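Local coordinates for putative oxidoreductase (Jannaschia sp., PDB 3C24), which probably works as a dehydrogenase that binds a nicotinamide nucleotide through its Rossmann domain, although its substrate is not known, at residues 88-102 against 111-123. Sequence-based numbering, arbitrary orientation. Where two conformers were deposited one is given.
Sequences VPRVRPGTIVLILDA and PERADITYFIGHP
Arg113 NH1 is shared between two backbone carbonyls of the loop that leads into strand 96-99: it donates to Val91 O at 2.7 Å and to Val88 O at 2.8 Å, both close to the guanidinium plane. The Val88 bond also lies in the carbonyl plane, whereas NH1 is tilted from the plane of the Val91 carbonyl. A long, planar donor with several N-H groups suits this place: with CG anti to the backbone N (chi1 -176°) and the chain extended to NE, the arginine slides past Val88. Its other edge grips Asp115 side-on, NE to OD1 at 2.8 Å and NH2 to OD2, a salt bridge that fixes the rotation of the guanidinium, while Ile116 CG2 lies over one face. With an alanine at Arg113 the Val88 and Val91 carbonyls would probably lose this donor and Asp115 its countercharge, leaving the loop freer to shift. Beside it, Gly94 N bonds to Asp115 O; the positive phi of Gly94 (86°), in the type II turn Arg92-Thr95, suits a residue without a side chain. From there strands 96-99 and 117-123 run parallel, a neighbouring pair in the Rossmann sheet joined by the crossover through helix 103-107. Thr117 N, Val97 N, Phe119 N, Ile99 N and Gly121 N donate alternately across the pair. Mostly apolar side chains fill both faces: Ile96 CG1 lies alongside Thr117 CG2, and Leu98 CG meets Phe119 CD1 at 3.9 Å, under helix 160-172. On the opposite face Val97 CB packs on Tyr118 CD1, and Ile116 CD1 lies over the ring's centre. Tyr118 OH donates to Pro111 O at 2.6 Å, with Val88 CG2 against the ring's edge. Beyond the end of strand 96-99, His122 ND1 donates to Leu100 O at 2.8 Å, and Phe227 of the second subunit packs on His122.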
loop_
_atom_site.group_PDB
_atom_site.type_symbol
_atom_site.label_atom_id
_atom_site.label_comp_id
_atom_site.label_asym_id
_atom_site.label_seq_id
_atom_site.Cartn_x
_atom_site.Cartn_y
_atom_site.Cartn_z
ATOM N N VAL A 88 -7.640 -37.501 8.081
ATOM C CA VAL A 88 -8.853 -37.666 7.264
ATOM C C VAL A 88 -9.469 -39.066 7.334
ATOM O O VAL A 88 -10.687 -39.192 7.438
ATOM C CB VAL A 88 -8.664 -37.152 5.792
ATOM C CG1 VAL A 88 -9.794 -37.657 4.816
ATOM C CG2 VAL A 88 -8.568 -35.634 5.788
ATOM N N PRO A 89 -8.653 -40.138 7.246
ATOM C CA PRO A 89 -9.293 -41.471 7.294
ATOM C C PRO A 89 -9.853 -41.874 8.650
ATOM O O PRO A 89 -10.600 -42.890 8.756
ATOM C CB PRO A 89 -8.152 -42.420 6.946
ATOM C CG PRO A 89 -7.146 -41.586 6.223
ATOM C CD PRO A 89 -7.251 -40.213 6.785
ATOM N N ARG A 90 -9.516 -41.088 9.668
ATOM C CA ARG A 90 -9.891 -41.405 11.058
ATOM C C ARG A 90 -11.163 -40.751 11.576
ATOM O O ARG A 90 -11.746 -41.183 12.560
ATOM C CB ARG A 90 -8.723 -41.060 12.025
ATOM C CG ARG A 90 -7.378 -41.691 11.687
ATOM C CD ARG A 90 -6.289 -41.258 12.728
ATOM N NE ARG A 90 -6.546 -41.876 14.028
ATOM C CZ ARG A 90 -5.851 -41.648 15.141
ATOM N NH1 ARG A 90 -4.838 -40.808 15.127
ATOM N NH2 ARG A 90 -6.167 -42.273 16.258
ATOM N N VAL A 91 -11.581 -39.676 10.908
ATOM C CA VAL A 91 -12.748 -38.922 11.372
ATOM C C VAL A 91 -14.073 -39.600 11.005
ATOM O O VAL A 91 -14.117 -40.413 10.096
ATOM C CB VAL A 91 -12.721 -37.464 10.890
ATOM C CG1 VAL A 91 -11.440 -36.743 11.430
ATOM C CG2 VAL A 91 -12.830 -37.386 9.325
ATOM N N ARG A 92 -15.135 -39.276 11.738
ATOM C CA ARG A 92 -16.448 -39.846 11.460
ATOM C C ARG A 92 -17.002 -39.271 10.150
ATOM O O ARG A 92 -16.656 -38.132 9.746
ATOM C CB ARG A 92 -17.441 -39.526 12.584
ATOM C CG ARG A 92 -17.089 -40.115 13.944
ATOM C CD ARG A 92 -18.045 -39.489 14.992
ATOM N NE ARG A 92 -17.884 -38.024 15.133
ATOM C CZ ARG A 92 -18.692 -37.251 15.851
ATOM N NH1 ARG A 92 -19.739 -37.767 16.473
ATOM N NH2 ARG A 92 -18.478 -35.952 15.930
ATOM N N PRO A 93 -17.824 -40.050 9.442
ATOM C CA PRO A 93 -18.423 -39.503 8.236
ATOM C C PRO A 93 -19.093 -38.174 8.587
ATOM O O PRO A 93 -19.672 -38.029 9.656
ATOM C CB PRO A 93 -19.506 -40.547 7.905
ATOM C CG PRO A 93 -18.875 -41.854 8.378
ATOM C CD PRO A 93 -18.193 -41.472 9.670
ATOM N N GLY A 94 -19.064 -37.224 7.679
ATOM C CA GLY A 94 -19.750 -35.941 7.930
ATOM C C GLY A 94 -18.976 -34.897 8.678
ATOM O O GLY A 94 -19.439 -33.756 8.830
ATOM N N THR A 95 -17.785 -35.272 9.135
ATOM C CA THR A 95 -16.893 -34.338 9.801
ATOM C C THR A 95 -16.457 -33.289 8.769
ATOM O O THR A 95 -16.179 -33.608 7.604
ATOM C CB THR A 95 -15.678 -35.076 10.405
ATOM O OG1 THR A 95 -16.136 -36.050 11.330
ATOM C CG2 THR A 95 -14.700 -34.089 11.103
ATOM N N ILE A 96 -16.346 -32.047 9.231
ATOM C CA ILE A 96 -15.869 -30.936 8.414
ATOM C C ILE A 96 -14.380 -30.749 8.722
ATOM O O ILE A 96 -14.011 -30.462 9.830
ATOM C CB ILE A 96 -16.595 -29.627 8.727
ATOM C CG1 ILE A 96 -18.048 -29.699 8.308
ATOM C CG2 ILE A 96 -15.970 -28.440 7.992
ATOM C CD1 ILE A 96 -18.969 -28.618 9.054
ATOM N N VAL A 97 -13.557 -31.028 7.731
ATOM C CA VAL A 97 -12.098 -30.808 7.779
ATOM C C VAL A 97 -11.855 -29.424 7.172
ATOM O O VAL A 97 -12.142 -29.158 5.963
ATOM C CB VAL A 97 -11.355 -31.893 7.015
ATOM C CG1 VAL A 97 -9.856 -31.546 6.944
ATOM C CG2 VAL A 97 -11.631 -33.290 7.672
ATOM N N LEU A 98 -11.366 -28.528 8.029
ATOM C CA LEU A 98 -11.243 -27.127 7.706
ATOM C C LEU A 98 -9.786 -26.722 7.511
ATOM O O LEU A 98 -8.941 -26.851 8.396
ATOM C CB LEU A 98 -11.955 -26.323 8.792
ATOM C CG LEU A 98 -12.577 -24.972 8.440
ATOM C CD1 LEU A 98 -13.444 -24.433 9.609
ATOM C CD2 LEU A 98 -11.502 -24.007 8.022
ATOM N N ILE A 99 -9.540 -26.307 6.280
ATOM C CA ILE A 99 -8.202 -25.889 5.814
ATOM C C ILE A 99 -8.172 -24.370 5.709
ATOM O O ILE A 99 -9.118 -23.732 5.263
ATOM C CB ILE A 99 -7.765 -26.563 4.469
ATOM C CG1 ILE A 99 -8.179 -28.040 4.355
ATOM C CG2 ILE A 99 -6.267 -26.460 4.297
ATOM C CD1 ILE A 99 -9.498 -28.291 3.570
ATOM N N LEU A 100 -7.055 -23.804 6.140
ATOM C CA LEU A 100 -6.923 -22.360 6.263
ATOM C C LEU A 100 -6.204 -21.689 5.099
ATOM O O LEU A 100 -5.775 -20.525 5.211
ATOM C CB LEU A 100 -6.189 -22.051 7.584
ATOM C CG LEU A 100 -6.788 -22.658 8.870
ATOM C CD1 LEU A 100 -6.066 -22.205 10.184
ATOM C CD2 LEU A 100 -8.285 -22.358 8.930
ATOM N N ASP A 101 -6.008 -22.434 4.024
ATOM C CA ASP A 101 -5.309 -21.967 2.845
ATOM C C ASP A 101 -5.649 -22.878 1.683
ATOM O O ASP A 101 -5.731 -24.092 1.835
ATOM C CB ASP A 101 -3.798 -21.958 3.101
ATOM C CG ASP A 101 -3.026 -21.184 2.035
ATOM O OD1 ASP A 101 -2.976 -21.588 0.844
ATOM O OD2 ASP A 101 -2.428 -20.160 2.394
ATOM N N ALA A 102 -5.897 -22.277 0.531
ATOM C CA ALA A 102 -6.250 -23.041 -0.659
ATOM C C ALA A 102 -5.105 -23.794 -1.322
ATOM O O ALA A 102 -5.353 -24.532 -2.263
ATOM C CB ALA A 102 -6.896 -22.121 -1.747
ATOM N N PRO A 111 -6.371 -35.903 0.723
ATOM C CA PRO A 111 -6.760 -37.285 0.475
ATOM C C PRO A 111 -8.155 -37.383 -0.028
ATOM O O PRO A 111 -9.003 -36.584 0.334
ATOM C CB PRO A 111 -6.689 -37.938 1.859
ATOM C CG PRO A 111 -6.007 -37.010 2.731
ATOM C CD PRO A 111 -6.024 -35.652 2.126
ATOM N N GLU A 112 -8.372 -38.346 -0.901
ATOM C CA GLU A 112 -9.703 -38.627 -1.442
ATOM C C GLU A 112 -10.548 -39.377 -0.435
ATOM O O GLU A 112 -10.242 -40.504 -0.068
ATOM C CB GLU A 112 -9.599 -39.468 -2.726
ATOM C CG GLU A 112 -10.909 -39.740 -3.405
ATOM C CD GLU A 112 -10.792 -40.757 -4.538
ATOM O OE1 GLU A 112 -9.667 -41.214 -4.837
ATOM O OE2 GLU A 112 -11.833 -41.109 -5.126
ATOM N N ARG A 113 -11.609 -38.730 -0.010
ATOM C CA ARG A 113 -12.600 -39.298 0.911
ATOM C C ARG A 113 -13.926 -38.540 0.736
ATOM O O ARG A 113 -14.109 -37.416 1.229
ATOM C CB ARG A 113 -12.118 -39.278 2.355
ATOM C CG ARG A 113 -13.164 -39.997 3.274
ATOM C CD ARG A 113 -12.825 -40.077 4.739
ATOM N NE ARG A 113 -14.004 -40.643 5.381
ATOM C CZ ARG A 113 -14.151 -40.818 6.670
ATOM N NH1 ARG A 113 -13.196 -40.519 7.520
ATOM N NH2 ARG A 113 -15.308 -41.301 7.103
ATOM N N ALA A 114 -14.859 -39.222 0.104
ATOM C CA ALA A 114 -16.109 -38.604 -0.348
ATOM C C ALA A 114 -17.105 -38.218 0.714
ATOM O O ALA A 114 -17.857 -37.263 0.539
ATOM C CB ALA A 114 -16.809 -39.545 -1.338
ATOM N N ASP A 115 -17.089 -38.979 1.796
ATOM C CA ASP A 115 -18.114 -38.893 2.851
ATOM C C ASP A 115 -17.733 -37.990 4.013
ATOM O O ASP A 115 -18.384 -38.006 5.072
ATOM C CB ASP A 115 -18.485 -40.263 3.385
ATOM C CG ASP A 115 -17.363 -40.903 4.201
ATOM O OD1 ASP A 115 -16.226 -40.836 3.685
ATOM O OD2 ASP A 115 -17.640 -41.530 5.261
ATOM N N ILE A 116 -16.780 -37.114 3.752
ATOM C CA ILE A 116 -16.451 -36.021 4.677
ATOM C C ILE A 116 -16.527 -34.679 3.896
ATOM O O ILE A 116 -16.624 -34.647 2.671
ATOM C CB ILE A 116 -15.123 -36.178 5.476
ATOM C CG1 ILE A 116 -13.882 -36.308 4.558
ATOM C CG2 ILE A 116 -15.218 -37.402 6.428
ATOM C CD1 ILE A 116 -13.303 -35.028 4.021
ATOM N N THR A 117 -16.453 -33.581 4.634
ATOM C CA THR A 117 -16.525 -32.249 4.063
ATOM C C THR A 117 -15.165 -31.598 4.157
ATOM O O THR A 117 -14.482 -31.730 5.173
ATOM C CB THR A 117 -17.527 -31.391 4.865
ATOM O OG1 THR A 117 -18.860 -31.866 4.636
ATOM C CG2 THR A 117 -17.409 -29.887 4.522
ATOM N N TYR A 118 -14.777 -30.935 3.084
ATOM C CA TYR A 118 -13.594 -30.077 3.056
ATOM C C TYR A 118 -14.098 -28.671 2.874
ATOM O O TYR A 118 -14.856 -28.369 1.936
ATOM C CB TYR A 118 -12.637 -30.446 1.892
ATOM C CG TYR A 118 -11.794 -31.678 2.087
ATOM C CD1 TYR A 118 -11.005 -31.830 3.179
ATOM C CD2 TYR A 118 -11.661 -32.608 1.058
ATOM C CE1 TYR A 118 -10.201 -32.957 3.319
ATOM C CE2 TYR A 118 -10.865 -33.733 1.198
ATOM C CZ TYR A 118 -10.126 -33.897 2.298
ATOM O OH TYR A 118 -9.309 -35.017 2.380
ATOM N N PHE A 119 -13.670 -27.820 3.791
ATOM C CA PHE A 119 -14.024 -26.420 3.824
ATOM C C PHE A 119 -12.730 -25.641 3.920
ATOM O O PHE A 119 -11.889 -25.954 4.743
ATOM C CB PHE A 119 -14.926 -26.138 5.018
ATOM C CG PHE A 119 -15.506 -24.740 5.028
ATOM C CD1 PHE A 119 -14.800 -23.674 5.574
ATOM C CD2 PHE A 119 -16.760 -24.490 4.541
ATOM C CE1 PHE A 119 -15.332 -22.396 5.559
ATOM C CE2 PHE A 119 -17.270 -23.219 4.545
ATOM C CZ PHE A 119 -16.559 -22.186 5.078
ATOM N N ILE A 120 -12.635 -24.622 3.090
ATOM C CA ILE A 120 -11.449 -23.712 3.012
ATOM C C ILE A 120 -11.855 -22.314 3.433
ATOM O O ILE A 120 -12.832 -21.745 2.947
ATOM C CB ILE A 120 -10.787 -23.663 1.617
ATOM C CG1 ILE A 120 -10.642 -25.050 1.006
ATOM C CG2 ILE A 120 -9.462 -22.950 1.740
ATOM C CD1 ILE A 120 -10.196 -24.994 -0.465
ATOM N N GLY A 121 -11.056 -21.718 4.330
ATOM C CA GLY A 121 -11.224 -20.319 4.694
ATOM C C GLY A 121 -9.904 -19.586 4.663
ATOM O O GLY A 121 -8.860 -20.201 4.758
ATOM N N HIS A 122 -9.959 -18.288 4.388
ATOM C CA HIS A 122 -8.755 -17.458 4.457
ATOM C C HIS A 122 -9.126 -16.027 4.750
ATOM O O HIS A 122 -10.068 -15.517 4.153
ATOM C CB HIS A 122 -8.004 -17.551 3.148
ATOM C CG HIS A 122 -6.556 -17.211 3.300
ATOM N ND1 HIS A 122 -5.635 -18.136 3.741
ATOM C CD2 HIS A 122 -5.903 -16.030 3.215
ATOM C CE1 HIS A 122 -4.449 -17.554 3.814
ATOM N NE2 HIS A 122 -4.584 -16.280 3.501
ATOM N N PRO A 123 -8.377 -15.347 5.657
ATOM C CA PRO A 123 -8.715 -13.968 5.954
ATOM C C PRO A 123 -8.281 -13.033 4.836
ATOM O O PRO A 123 -7.343 -13.345 4.084
ATOM C CB PRO A 123 -7.908 -13.680 7.211
ATOM C CG PRO A 123 -6.895 -14.703 7.308
ATOM C CD PRO A 123 -7.329 -15.905 6.544
#